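Local coordinates for prohead core protein protease (Enterobacteria phage T4, PDB 5JBL) that acts as a serine protease of the prohead core, activated by autocatalytic cleavage after prohead assembly and then processing many prohead proteins, at residues G34-G39 and W154-A159; P55-E60 and N149-W154; I62-E67 and V158-L163; E120-W123 and D128-G131; V135-H140 and K145-I150. The protein carries 3 engineered substitutions. All blocks are in the same frame, centred on the assembly; numbering follows the deposited sequence.

Contact 1 of 5, residues G34-G39 and W154-A159; sequences GEIIDG and WIPGVA. Engineered in segment 154-159: Ala159 (natural residue Ser).
Ile36 reaches across to the loop at Trp154, Ile155 and Pro156, and its side chain can be followed outward one carbon at a time. CB points at the opposite segment. From it CG2 turns to Ile150 of helix 142-151, while CG1 leaves anti to the carbonyl carbon (chi1 -63°). An extended chi2 then carries CD1 straight on, and this single methyl makes all the contact across the gap. Ile36 CD1 stops 3.9 Å from Pro156 CD, the ring carbon that faces it, and Ile36 CD1 is 4.0 Å from Trp154 O. Ile155 adds a looser touch, its CG1 lying 4.2 Å from Ile36 CD1. The contact is small and wholly van der Waals. The Trp154 indole takes no share of it: Pro156 CA lies over one of its faces, near the rim, and NE1 bonds to Gln97 of a second subunit. Beyond Pro156 the chain enters the strand bearing Ala159, engineered from the active-site serine. Ile36 thus joins the edge of a sheet, where strand 35-38 pairs antiparallel with strand 53-65, to the link between helix 142-151 and strand 157-168, with Ile150 and Ile59 also packing on Pro156.

Contact 2 of 5, residues P55-E60 and N149-W154; sequences PGLYIE and NIRAGW
The guanidinium of Arg151 is held by two carboxylates of its own chain, NE by Asp38 and NH1 by Glu137, with the NH2 corner, itself close to Asp38 OD1, also touching Leu57. Arg151 NH2 comes within 3.8 Å of Leu57 CB, and Leu57 CD2 sits over one face of the group, toward the rim, 4.0 Å from Arg151 NH2. Leu57 and Arg151 approach from opposite directions; the arginine chain, extended from CG to NE, spans the distance from the helix, and Asp38 and Glu137, both outside the two segments, should hold its flat end against turning. This is a helix laid against a sheet: the last turn of helix 142-151 rests on strand 57-60, with nothing but side chains between them and no hydrogen bond across. The helix finishes in a Schellman motif, where Gly153, at positive phi, bonds through its N to Ile150 O at 2.9 Å and Trp154 N bonds to Asn149 O, also at 2.9 Å. Deeper in, Ile150 meets both strand residues. Its CG2 and CD1 each touch Leu57 CD2 at 4.2 Å, and CG1, standing beside the backbone N (chi1 -73°), also leads Ile150 CD1 to Ile59 CD1 at 3.9 Å. Tyr58, between the two strand residues, turns to the other side of the sheet and places its hydroxyl by Arg134 and Glu120.

Contact 3 of 5, residues I62-E67 and V158-L163; sequences IFLQAE and VASRGL. Engineered in segment 62-67: Leu64 (natural residue Met). Engineered in segment 158-163: Ala159 (natural residue Ser).
Phe63 and Leu64 pack against Val158 and Ser160 where two beta sheets face each other near the centre of the chain, a buried side-chain contact with no hydrogen bond across it. The strands run in broadly the same sense but at 48° to each other, and their axes come no nearer than 7.1 Å, too far for backbone pairing. Val158 points toward the other strand. Its CG2, set between the backbone N and the carbonyl carbon, rests against the strand backbone, 3.9 Å from Ile62 O and 4.2 Å from Phe63 O. The same methyl meets the Phe63 ring obliquely, Val158 CG2 lying 4.4 Å from Phe63 CD1. One step along, Leu64, an engineered replacement for methionine, brings CD2 to 3.7 Å from Ser160 OG and 3.8 Å from Ser160 CB. That hydroxyl is no loose end: with chi1 at 60° it takes up a hydrogen bond with Trp30 NE1, and Trp30 also packs on Leu64. Phe63 and Leu64 both stand opposite Val129, a classic beta bulge in strand 53-65. Ala159, engineered from the active-site serine, turns its CB the other way, toward Val189 and Ala104, likewise a changed active-site residue. One face of strand 157-168, with Val158 and Ser160, thus packs on the neighbouring sheet, and the other carries active-site position 159. Glu28, at the inferred autolysis site, has its side chain about 4 Å from that of Ser160, which brings the N-terminal strand close to the active-site strand, consistent with an N-terminus that blocks the catalytic centre.

Contact 4 of 5, residues E120-W123 and D128-G131; sequences EDMW and DVYG
Met122 and Trp123 run alongside Tyr130 and Gly131 as antiparallel strands, their directions 160° apart. Trp123 and Tyr130 form a hydrogen-bonded pair, with Trp123 N to Tyr130 O at 2.8 Å and Tyr130 N to Trp123 O at 2.7 Å. Met122 faces Gly131 in a non-hydrogen-bonded pair whose CA atoms are just 4.0 Å apart. Gly131 CA also lies 3.1 Å from Asp121 O. Just before, Glu120 and Asp121 together stand opposite Arg132, a classic beta bulge. On one side of the sheet the indole of Trp123 leans across the partner strand, because chi1 of 62° sets CG between the backbone N and the carbonyl carbon. Tyr130 CB sits over its face in a CH-pi contact, 3.7 Å from the centroid of the five-membered ring, and Trp123 CZ3 reaches Gly131 CA at 3.6 Å. The tyrosine ring itself has slid away, near parallel to the indole but barely overlapping it. Away from the indole, Met122 bends at chi3 to press CE on Val129 CG1 at a tight 3.5 Å. Helix 78-93 packs there, Tyr88 on Met122 and Leu81 on Val129. The pair belongs to the hairpin of strands 115-125 and 128-135, whose second strand pairs along its far edge with strand 53-65; Glu60 touches Trp123 from there and Ile62 touches Tyr130.

Contact 5 of 5, residues V135-H140 and K145-I150; sequences VIEGDH and KLAANI
Val135 sets both methyls into the flank of helix 142-151, at Leu146, Ala147 and Ile150. With CG1 anti to the backbone N (chi1 176°), that branch of Val135 lies 3.9 Å from Leu146 CD2 and 4.0 Å from Ala147 CB. The other branch, Val135 CG2, also meets Leu146 CD2 at 3.9 Å and touches Ile150 CD1 at 4.2 Å, so the leucine methyl is shared by both arms of the valine. Beyond them Glu137 lays its side chain over Ala147, with OE1, whose charge partner is Arg151, 3.7 Å from Ala147 CB. No hydrogen bond joins the two segments. What shapes the loop is the next shell: the Asp139 carboxylate gathers the backbone amides of Gly141, Gly143 and Asp144 at the start of the helix, and Asp144 answers by accepting Gly138 N and His140 N. Gly138 turns the chain at positive phi. On the helix, Lys145 NZ bonds to Asn149 OD1 at 2.9 Å, in the carbonyl plane on a lone pair. The same NZ is shared with Asp139 OD2 and Ala115 O of a second subunit, while Asp139 pairs with Lys145 of a third subunit and His140 meets His140 of both neighbours edge-to-face. The loop from strand 128-135 into helix 142-151 lies almost wholly in the region found experimentally to take part in homomultimerization, and the repeated Lys145-Asp139 bridges and histidine contacts pass from chain to chain around the homopentamer.

Contacts 1, 2 and 5 cluster on one side of the chain's centre, with contact 2 about 6 Å from contact 1 and 8 Å from contact 5, centre to centre; contacts 3 and 4 lie about 11 Å apart, and contact 3 is about 22 Å from contact 5. Strand 53-65 serves contacts 2 and 3 and pairs with strand 128-135, used by contact 4. Along the chain contact 4 closes before contact 5 opens, and both fall between the two segments of contact 1. Helix 142-151 then leads on to strand 157-168, so the chain passes through a short loop from the subunit-binding region of contacts 2 and 5 to the active-site strand of contacts 1 and 3.

Contact 1 of 5, residues G34-G39 and W154-A159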
# COMPACT_ATOMS: atom_id res chain seq x y z
N GLY C 34 0.61 -4.56 -30.46
CA GLY C 34 0.18 -5.83 -30.99
C GLY C 34 0.88 -7.06 -30.47
O GLY C 34 0.49 -8.16 -30.86
N GLU C 35 1.89 -6.93 -29.62
CA GLU C 35 2.65 -8.09 -29.16
C GLU C 35 2.88 -8.03 -27.67
O GLU C 35 3.37 -7.02 -27.14
CB GLU C 35 4.01 -8.20 -29.87
CG GLU C 35 3.94 -8.21 -31.38
CD GLU C 35 3.13 -9.37 -31.93
OE1 GLU C 35 3.06 -10.42 -31.24
OE2 GLU C 35 2.57 -9.24 -33.04
N ILE C 36 2.54 -9.11 -26.98
CA ILE C 36 2.90 -9.32 -25.59
C ILE C 36 3.65 -10.64 -25.53
O ILE C 36 3.13 -11.66 -25.98
CB ILE C 36 1.67 -9.33 -24.68
CG1 ILE C 36 0.97 -7.97 -24.73
CG2 ILE C 36 2.05 -9.80 -23.28
CD1 ILE C 36 -0.36 -7.94 -24.03
N ILE C 37 4.88 -10.61 -25.01
CA ILE C 37 5.77 -11.76 -25.04
C ILE C 37 6.21 -12.08 -23.62
O ILE C 37 6.92 -11.28 -23.00
CB ILE C 37 6.98 -11.52 -25.96
CG1 ILE C 37 6.53 -11.14 -27.37
CG2 ILE C 37 7.83 -12.76 -26.03
CD1 ILE C 37 6.55 -9.65 -27.65
N ASP C 38 5.82 -13.24 -23.12
CA ASP C 38 6.07 -13.64 -21.74
C ASP C 38 7.06 -14.79 -21.72
O ASP C 38 6.87 -15.80 -22.41
CB ASP C 38 4.77 -14.06 -21.06
CG ASP C 38 4.88 -14.15 -19.55
OD1 ASP C 38 5.94 -13.78 -18.97
OD2 ASP C 38 3.89 -14.57 -18.92
N GLY C 39 8.10 -14.65 -20.90
CA GLY C 39 8.95 -15.77 -20.53
C GLY C 39 10.07 -16.12 -21.48
O GLY C 39 10.66 -17.20 -21.34
N TRP C 154 -5.26 -9.21 -19.70
CA TRP C 154 -5.38 -7.82 -20.13
C TRP C 154 -4.42 -7.50 -21.27
O TRP C 154 -3.23 -7.86 -21.23
CB TRP C 154 -5.08 -6.89 -18.95
CG TRP C 154 -5.36 -5.42 -19.24
CD1 TRP C 154 -6.39 -4.92 -19.97
CD2 TRP C 154 -4.60 -4.28 -18.79
NE1 TRP C 154 -6.33 -3.54 -20.00
CE2 TRP C 154 -5.25 -3.13 -19.28
CE3 TRP C 154 -3.44 -4.13 -18.02
CZ2 TRP C 154 -4.77 -1.84 -19.05
CZ3 TRP C 154 -2.97 -2.85 -17.77
CH2 TRP C 154 -3.63 -1.72 -18.28
N ILE C 155 -4.93 -6.82 -22.29
CA ILE C 155 -4.07 -6.22 -23.30
C ILE C 155 -4.06 -4.71 -23.06
O ILE C 155 -5.06 -4.02 -23.35
CB ILE C 155 -4.52 -6.56 -24.73
CG1 ILE C 155 -4.43 -8.07 -24.94
CG2 ILE C 155 -3.67 -5.79 -25.75
CD1 ILE C 155 -4.93 -8.53 -26.29
N PRO C 156 -2.98 -4.16 -22.55
CA PRO C 156 -2.96 -2.74 -22.21
C PRO C 156 -2.89 -1.84 -23.44
O PRO C 156 -2.36 -2.22 -24.49
CB PRO C 156 -1.70 -2.60 -21.36
CG PRO C 156 -0.83 -3.75 -21.78
CD PRO C 156 -1.75 -4.86 -22.14
N GLY C 157 -3.41 -0.62 -23.26
CA GLY C 157 -3.08 0.47 -24.16
C GLY C 157 -1.82 1.15 -23.69
O GLY C 157 -1.31 0.90 -22.58
N VAL C 158 -1.26 2.01 -24.54
CA VAL C 158 -0.10 2.79 -24.14
C VAL C 158 -0.42 4.27 -24.31
O VAL C 158 -1.25 4.67 -25.14
CB VAL C 158 1.19 2.41 -24.89
CG1 VAL C 158 1.61 1.00 -24.53
CG2 VAL C 158 1.03 2.60 -26.42
N ALA C 159 0.24 5.08 -23.49
CA ALA C 159 0.13 6.52 -23.58
C ALA C 159 1.53 7.11 -23.51
O ALA C 159 2.40 6.56 -22.83
CB ALA C 159 -0.72 7.11 -22.42

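Contact 2 of 5, residues P55-E60 and N149-W154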
# COMPACT_ATOMS: atom_id res chain seq x y z
N PRO C 55 14.40 -14.55 -17.93
CA PRO C 55 13.12 -14.37 -18.61
C PRO C 55 12.57 -12.98 -18.32
O PRO C 55 13.00 -12.29 -17.39
CB PRO C 55 12.22 -15.44 -17.99
CG PRO C 55 13.12 -16.30 -17.16
CD PRO C 55 14.28 -15.45 -16.78
N GLY C 56 11.61 -12.57 -19.14
CA GLY C 56 10.97 -11.28 -18.94
C GLY C 56 9.65 -11.26 -19.65
O GLY C 56 9.38 -12.07 -20.55
N LEU C 57 8.82 -10.31 -19.25
CA LEU C 57 7.54 -10.04 -19.89
C LEU C 57 7.70 -8.75 -20.67
O LEU C 57 8.07 -7.72 -20.10
CB LEU C 57 6.44 -9.91 -18.85
CG LEU C 57 5.06 -9.50 -19.34
CD1 LEU C 57 4.51 -10.50 -20.33
CD2 LEU C 57 4.16 -9.39 -18.12
N TYR C 58 7.43 -8.80 -21.98
CA TYR C 58 7.67 -7.66 -22.85
C TYR C 58 6.40 -7.20 -23.56
O TYR C 58 5.59 -8.02 -23.99
CB TYR C 58 8.72 -7.99 -23.91
CG TYR C 58 10.10 -8.02 -23.32
CD1 TYR C 58 10.88 -6.89 -23.34
CD2 TYR C 58 10.59 -9.16 -22.69
CE1 TYR C 58 12.13 -6.88 -22.79
CE2 TYR C 58 11.86 -9.16 -22.13
CZ TYR C 58 12.62 -8.00 -22.19
OH TYR C 58 13.87 -7.94 -21.64
N ILE C 59 6.26 -5.88 -23.69
CA ILE C 59 5.25 -5.27 -24.53
C ILE C 59 5.98 -4.68 -25.74
O ILE C 59 6.92 -3.89 -25.57
CB ILE C 59 4.46 -4.20 -23.76
CG1 ILE C 59 3.79 -4.84 -22.54
CG2 ILE C 59 3.43 -3.54 -24.68
CD1 ILE C 59 3.26 -3.85 -21.54
N GLU C 60 5.56 -5.06 -26.95
CA GLU C 60 6.23 -4.60 -28.16
C GLU C 60 5.21 -4.21 -29.23
O GLU C 60 4.27 -4.97 -29.51
CB GLU C 60 7.18 -5.67 -28.71
CG GLU C 60 8.07 -5.19 -29.85
CD GLU C 60 8.99 -6.28 -30.40
OE1 GLU C 60 8.92 -6.54 -31.62
OE2 GLU C 60 9.76 -6.89 -29.62
N ASN C 149 -2.09 -8.31 -14.27
CA ASN C 149 -3.20 -7.99 -15.16
C ASN C 149 -2.99 -8.63 -16.52
O ASN C 149 -3.91 -9.22 -17.10
CB ASN C 149 -3.32 -6.47 -15.36
CG ASN C 149 -3.89 -5.72 -14.15
OD1 ASN C 149 -4.11 -6.28 -13.07
ND2 ASN C 149 -4.13 -4.42 -14.35
N ILE C 150 -1.78 -8.49 -17.07
CA ILE C 150 -1.47 -9.08 -18.37
C ILE C 150 -1.59 -10.59 -18.33
O ILE C 150 -2.14 -11.21 -19.25
CB ILE C 150 -0.06 -8.64 -18.82
CG1 ILE C 150 -0.07 -7.17 -19.25
CG2 ILE C 150 0.43 -9.50 -19.95
CD1 ILE C 150 1.35 -6.57 -19.43
N ARG C 151 -1.09 -11.23 -17.26
CA ARG C 151 -1.18 -12.68 -17.24
C ARG C 151 -2.61 -13.15 -17.02
O ARG C 151 -2.94 -14.28 -17.39
CB ARG C 151 -0.24 -13.28 -16.19
CG ARG C 151 1.21 -13.09 -16.61
CD ARG C 151 2.21 -13.79 -15.75
NE ARG C 151 3.54 -13.57 -16.31
CZ ARG C 151 4.50 -12.84 -15.74
NH1 ARG C 151 4.30 -12.29 -14.56
NH2 ARG C 151 5.67 -12.70 -16.35
N ALA C 152 -3.47 -12.30 -16.47
CA ALA C 152 -4.88 -12.65 -16.43
C ALA C 152 -5.57 -12.44 -17.77
O ALA C 152 -6.72 -12.82 -17.93
CB ALA C 152 -5.59 -11.85 -15.32
N GLY C 153 -4.89 -11.82 -18.73
CA GLY C 153 -5.44 -11.64 -20.06
C GLY C 153 -5.55 -10.21 -20.53
O GLY C 153 -5.89 -9.99 -21.70
N TRP C 154 -5.26 -9.21 -19.70
CA TRP C 154 -5.38 -7.82 -20.13
C TRP C 154 -4.42 -7.50 -21.27
O TRP C 154 -3.23 -7.86 -21.23
CB TRP C 154 -5.08 -6.89 -18.95
CG TRP C 154 -5.36 -5.42 -19.24
CD1 TRP C 154 -6.39 -4.92 -19.97
CD2 TRP C 154 -4.60 -4.28 -18.79
NE1 TRP C 154 -6.33 -3.54 -20.00
CE2 TRP C 154 -5.25 -3.13 -19.28
CE3 TRP C 154 -3.44 -4.13 -18.02
CZ2 TRP C 154 -4.77 -1.84 -19.05
CZ3 TRP C 154 -2.97 -2.85 -17.77
CH2 TRP C 154 -3.63 -1.72 -18.28

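Contact 3 of 5, residues I62-E67 and V158-L163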
# COMPACT_ATOMS: atom_id res chain seq x y z
N ILE C 62 3.54 -0.59 -31.69
CA ILE C 62 3.45 0.84 -31.96
C ILE C 62 3.32 1.60 -30.65
O ILE C 62 2.37 1.38 -29.88
CB ILE C 62 2.29 1.15 -32.90
CG1 ILE C 62 2.60 0.58 -34.29
CG2 ILE C 62 2.01 2.65 -32.95
CD1 ILE C 62 1.44 0.68 -35.27
N PHE C 63 4.26 2.50 -30.39
CA PHE C 63 4.19 3.33 -29.20
C PHE C 63 3.77 4.77 -29.48
O PHE C 63 3.22 5.41 -28.59
CB PHE C 63 5.54 3.35 -28.47
CG PHE C 63 5.89 2.06 -27.74
CD1 PHE C 63 4.97 1.03 -27.61
CD2 PHE C 63 7.16 1.90 -27.19
CE1 PHE C 63 5.31 -0.15 -26.93
CE2 PHE C 63 7.50 0.74 -26.51
CZ PHE C 63 6.57 -0.29 -26.37
N LEU C 64 4.05 5.29 -30.67
CA LEU C 64 3.64 6.63 -31.09
C LEU C 64 3.47 6.63 -32.60
O LEU C 64 4.02 5.77 -33.31
CB LEU C 64 4.67 7.70 -30.69
CG LEU C 64 5.02 7.89 -29.21
CD1 LEU C 64 6.23 7.04 -28.85
CD2 LEU C 64 5.26 9.35 -28.88
N GLN C 65 2.72 7.60 -33.10
CA GLN C 65 2.45 7.70 -34.53
C GLN C 65 2.55 9.14 -35.00
O GLN C 65 1.97 10.03 -34.38
CB GLN C 65 1.06 7.17 -34.87
CG GLN C 65 0.89 5.71 -34.58
CD GLN C 65 -0.47 5.23 -34.98
OE1 GLN C 65 -1.44 5.42 -34.25
NE2 GLN C 65 -0.57 4.65 -36.17
N ALA C 66 3.25 9.34 -36.12
CA ALA C 66 3.36 10.63 -36.79
C ALA C 66 2.36 10.72 -37.93
O ALA C 66 1.91 9.71 -38.47
CB ALA C 66 4.78 10.83 -37.34
N GLU C 67 2.02 11.96 -38.28
CA GLU C 67 1.29 12.29 -39.51
C GLU C 67 -0.10 11.67 -39.54
O GLU C 67 -0.64 11.40 -40.61
CB GLU C 67 2.09 11.87 -40.74
CG GLU C 67 3.44 12.55 -40.88
CD GLU C 67 3.32 14.04 -41.19
OE1 GLU C 67 2.26 14.47 -41.69
OE2 GLU C 67 4.31 14.77 -40.94
N VAL C 158 -1.26 2.01 -24.54
CA VAL C 158 -0.10 2.79 -24.14
C VAL C 158 -0.42 4.27 -24.31
O VAL C 158 -1.25 4.67 -25.14
CB VAL C 158 1.19 2.41 -24.89
CG1 VAL C 158 1.61 1.00 -24.53
CG2 VAL C 158 1.03 2.60 -26.42
N ALA C 159 0.24 5.08 -23.49
CA ALA C 159 0.13 6.52 -23.58
C ALA C 159 1.53 7.11 -23.51
O ALA C 159 2.40 6.56 -22.83
CB ALA C 159 -0.72 7.11 -22.42
N SER C 160 1.72 8.24 -24.19
CA SER C 160 2.96 8.99 -24.09
C SER C 160 2.68 10.31 -23.38
O SER C 160 1.54 10.77 -23.33
CB SER C 160 3.59 9.24 -25.47
OG SER C 160 2.71 9.99 -26.32
N ARG C 161 3.74 10.88 -22.80
CA ARG C 161 3.71 12.19 -22.16
C ARG C 161 4.77 13.10 -22.77
O ARG C 161 5.89 12.66 -23.08
CB ARG C 161 3.93 12.09 -20.65
CG ARG C 161 2.86 11.34 -19.88
CD ARG C 161 3.10 11.44 -18.39
NE ARG C 161 3.59 10.20 -17.83
CZ ARG C 161 4.23 10.08 -16.67
NH1 ARG C 161 4.48 11.16 -15.94
NH2 ARG C 161 4.61 8.89 -16.25
N GLY C 162 4.45 14.38 -22.94
CA GLY C 162 5.45 15.28 -23.47
C GLY C 162 5.06 16.71 -23.17
O GLY C 162 4.01 16.98 -22.59
N LEU C 163 5.93 17.63 -23.61
CA LEU C 163 5.74 19.05 -23.41
C LEU C 163 5.77 19.76 -24.76
O LEU C 163 6.72 19.58 -25.52
CB LEU C 163 6.81 19.64 -22.49
CG LEU C 163 6.86 19.08 -21.07
CD1 LEU C 163 8.14 19.50 -20.37
CD2 LEU C 163 5.63 19.52 -20.28

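Contact 4 of 5, residues E120-W123 and D128-G131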
# COMPACT_ATOMS: atom_id res chain seq x y z
N GLU C 120 13.29 -0.47 -23.62
CA GLU C 120 14.62 -0.95 -23.98
C GLU C 120 15.06 -0.51 -25.36
O GLU C 120 16.27 -0.46 -25.62
CB GLU C 120 14.70 -2.48 -23.92
CG GLU C 120 14.22 -3.05 -22.61
CD GLU C 120 14.64 -4.49 -22.42
OE1 GLU C 120 14.81 -5.21 -23.43
OE2 GLU C 120 14.81 -4.90 -21.25
N ASP C 121 14.13 -0.22 -26.26
CA ASP C 121 14.52 0.12 -27.63
C ASP C 121 13.32 0.76 -28.31
O ASP C 121 12.17 0.47 -27.97
CB ASP C 121 14.98 -1.11 -28.41
CG ASP C 121 15.87 -0.76 -29.60
OD1 ASP C 121 16.43 -1.69 -30.23
OD2 ASP C 121 16.02 0.44 -29.92
N MET C 122 13.61 1.67 -29.22
CA MET C 122 12.58 2.29 -30.04
C MET C 122 13.12 2.41 -31.45
O MET C 122 14.33 2.57 -31.63
CB MET C 122 12.15 3.69 -29.53
CG MET C 122 11.44 3.67 -28.19
SD MET C 122 11.04 5.30 -27.54
CE MET C 122 9.64 5.74 -28.54
N TRP C 123 12.24 2.29 -32.44
CA TRP C 123 12.69 2.39 -33.82
C TRP C 123 11.51 2.84 -34.68
O TRP C 123 10.36 2.76 -34.26
CB TRP C 123 13.29 1.06 -34.31
CG TRP C 123 12.34 -0.12 -34.32
CD1 TRP C 123 11.64 -0.60 -35.39
CD2 TRP C 123 12.01 -0.98 -33.22
NE1 TRP C 123 10.89 -1.69 -35.02
CE2 TRP C 123 11.09 -1.94 -33.69
CE3 TRP C 123 12.40 -1.02 -31.87
CZ2 TRP C 123 10.56 -2.94 -32.88
CZ3 TRP C 123 11.86 -2.00 -31.06
CH2 TRP C 123 10.95 -2.95 -31.56
N ASP C 128 5.35 5.27 -38.04
CA ASP C 128 5.07 4.72 -36.72
C ASP C 128 6.35 4.50 -35.94
O ASP C 128 7.34 4.02 -36.48
CB ASP C 128 4.30 3.40 -36.83
CG ASP C 128 2.91 3.59 -37.39
OD1 ASP C 128 2.32 4.67 -37.16
OD2 ASP C 128 2.41 2.68 -38.07
N VAL C 129 6.31 4.83 -34.65
CA VAL C 129 7.42 4.58 -33.74
C VAL C 129 7.13 3.26 -33.04
O VAL C 129 6.14 3.15 -32.32
CB VAL C 129 7.61 5.72 -32.74
CG1 VAL C 129 8.89 5.52 -31.95
CG2 VAL C 129 7.61 7.06 -33.46
N TYR C 130 7.95 2.24 -33.28
CA TYR C 130 7.82 0.99 -32.56
C TYR C 130 8.74 0.98 -31.35
O TYR C 130 9.72 1.72 -31.29
CB TYR C 130 8.15 -0.20 -33.47
CG TYR C 130 7.01 -0.59 -34.39
CD1 TYR C 130 6.70 0.19 -35.50
CD2 TYR C 130 6.23 -1.71 -34.13
CE1 TYR C 130 5.65 -0.15 -36.35
CE2 TYR C 130 5.18 -2.05 -34.96
CZ TYR C 130 4.90 -1.27 -36.07
OH TYR C 130 3.85 -1.61 -36.90
N GLY C 131 8.43 0.13 -30.38
CA GLY C 131 9.38 -0.02 -29.30
C GLY C 131 9.17 -1.33 -28.58
O GLY C 131 8.20 -2.05 -28.80

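Contact 5 of 5, residues V135-H140 and K145-I150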
# COMPACT_ATOMS: atom_id res chain seq x y z
N VAL C 135 8.30 -5.23 -18.65
CA VAL C 135 7.49 -5.00 -17.46
C VAL C 135 8.35 -5.27 -16.23
O VAL C 135 9.09 -6.25 -16.18
CB VAL C 135 6.24 -5.89 -17.47
CG1 VAL C 135 5.44 -5.73 -16.17
CG2 VAL C 135 5.38 -5.55 -18.65
N ILE C 136 8.32 -4.35 -15.26
CA ILE C 136 9.12 -4.49 -14.05
C ILE C 136 8.44 -5.51 -13.13
O ILE C 136 7.28 -5.34 -12.77
CB ILE C 136 9.29 -3.14 -13.34
CG1 ILE C 136 9.98 -2.16 -14.30
CG2 ILE C 136 10.06 -3.32 -12.02
CD1 ILE C 136 9.96 -0.71 -13.86
N GLU C 137 9.13 -6.59 -12.80
CA GLU C 137 8.54 -7.60 -11.93
C GLU C 137 9.34 -7.75 -10.65
O GLU C 137 10.55 -7.48 -10.63
CB GLU C 137 8.43 -8.94 -12.64
CG GLU C 137 7.43 -8.92 -13.79
CD GLU C 137 7.10 -10.32 -14.25
OE1 GLU C 137 6.34 -11.01 -13.51
OE2 GLU C 137 7.63 -10.75 -15.30
N GLY C 138 8.67 -8.21 -9.59
CA GLY C 138 9.28 -8.40 -8.29
C GLY C 138 9.24 -7.19 -7.38
O GLY C 138 9.89 -7.21 -6.32
N ASP C 139 8.50 -6.15 -7.74
CA ASP C 139 8.54 -4.90 -6.99
C ASP C 139 7.44 -4.79 -5.95
O ASP C 139 7.45 -3.82 -5.19
CB ASP C 139 8.45 -3.71 -7.95
CG ASP C 139 7.12 -3.63 -8.68
OD1 ASP C 139 6.36 -4.62 -8.68
OD2 ASP C 139 6.83 -2.55 -9.26
N HIS C 140 6.51 -5.75 -5.90
CA HIS C 140 5.32 -5.66 -5.06
C HIS C 140 4.60 -4.34 -5.25
O HIS C 140 4.00 -3.81 -4.32
CB HIS C 140 5.65 -5.90 -3.58
CG HIS C 140 6.24 -7.25 -3.30
ND1 HIS C 140 5.47 -8.38 -3.14
CD2 HIS C 140 7.53 -7.65 -3.19
CE1 HIS C 140 6.25 -9.42 -2.93
NE2 HIS C 140 7.51 -9.01 -2.95
N LYS C 145 1.66 -5.44 -10.56
CA LYS C 145 0.24 -5.28 -10.88
C LYS C 145 0.03 -5.37 -12.39
O LYS C 145 -0.89 -6.06 -12.85
CB LYS C 145 -0.27 -3.94 -10.35
CG LYS C 145 -1.75 -3.65 -10.62
CD LYS C 145 -2.64 -4.56 -9.82
CE LYS C 145 -4.11 -4.33 -10.08
NZ LYS C 145 -4.71 -5.67 -10.33
N LEU C 146 0.85 -4.64 -13.16
CA LEU C 146 0.76 -4.73 -14.61
C LEU C 146 0.99 -6.16 -15.09
O LEU C 146 0.22 -6.69 -15.90
CB LEU C 146 1.77 -3.78 -15.24
CG LEU C 146 1.95 -3.84 -16.76
CD1 LEU C 146 0.64 -3.57 -17.50
CD2 LEU C 146 2.99 -2.80 -17.13
N ALA C 147 2.03 -6.83 -14.57
CA ALA C 147 2.31 -8.19 -15.01
C ALA C 147 1.14 -9.12 -14.71
O ALA C 147 0.77 -9.97 -15.53
CB ALA C 147 3.59 -8.71 -14.32
N ALA C 148 0.54 -8.99 -13.52
CA ALA C 148 -0.55 -9.88 -13.18
C ALA C 148 -1.80 -9.59 -14.01
O ALA C 148 -2.53 -10.53 -14.38
CB ALA C 148 -0.87 -9.78 -11.68
N ASN C 149 -2.09 -8.31 -14.27
CA ASN C 149 -3.20 -7.99 -15.16
C ASN C 149 -2.99 -8.63 -16.52
O ASN C 149 -3.91 -9.22 -17.10
CB ASN C 149 -3.32 -6.47 -15.36
CG ASN C 149 -3.89 -5.72 -14.15
OD1 ASN C 149 -4.11 -6.28 -13.07
ND2 ASN C 149 -4.13 -4.42 -14.35
N ILE C 150 -1.78 -8.49 -17.07
CA ILE C 150 -1.47 -9.08 -18.37
C ILE C 150 -1.59 -10.59 -18.33
O ILE C 150 -2.14 -11.21 -19.25
CB ILE C 150 -0.06 -8.64 -18.82
CG1 ILE C 150 -0.07 -7.17 -19.25
CG2 ILE C 150 0.43 -9.50 -19.95
CD1 ILE C 150 1.35 -6.57 -19.43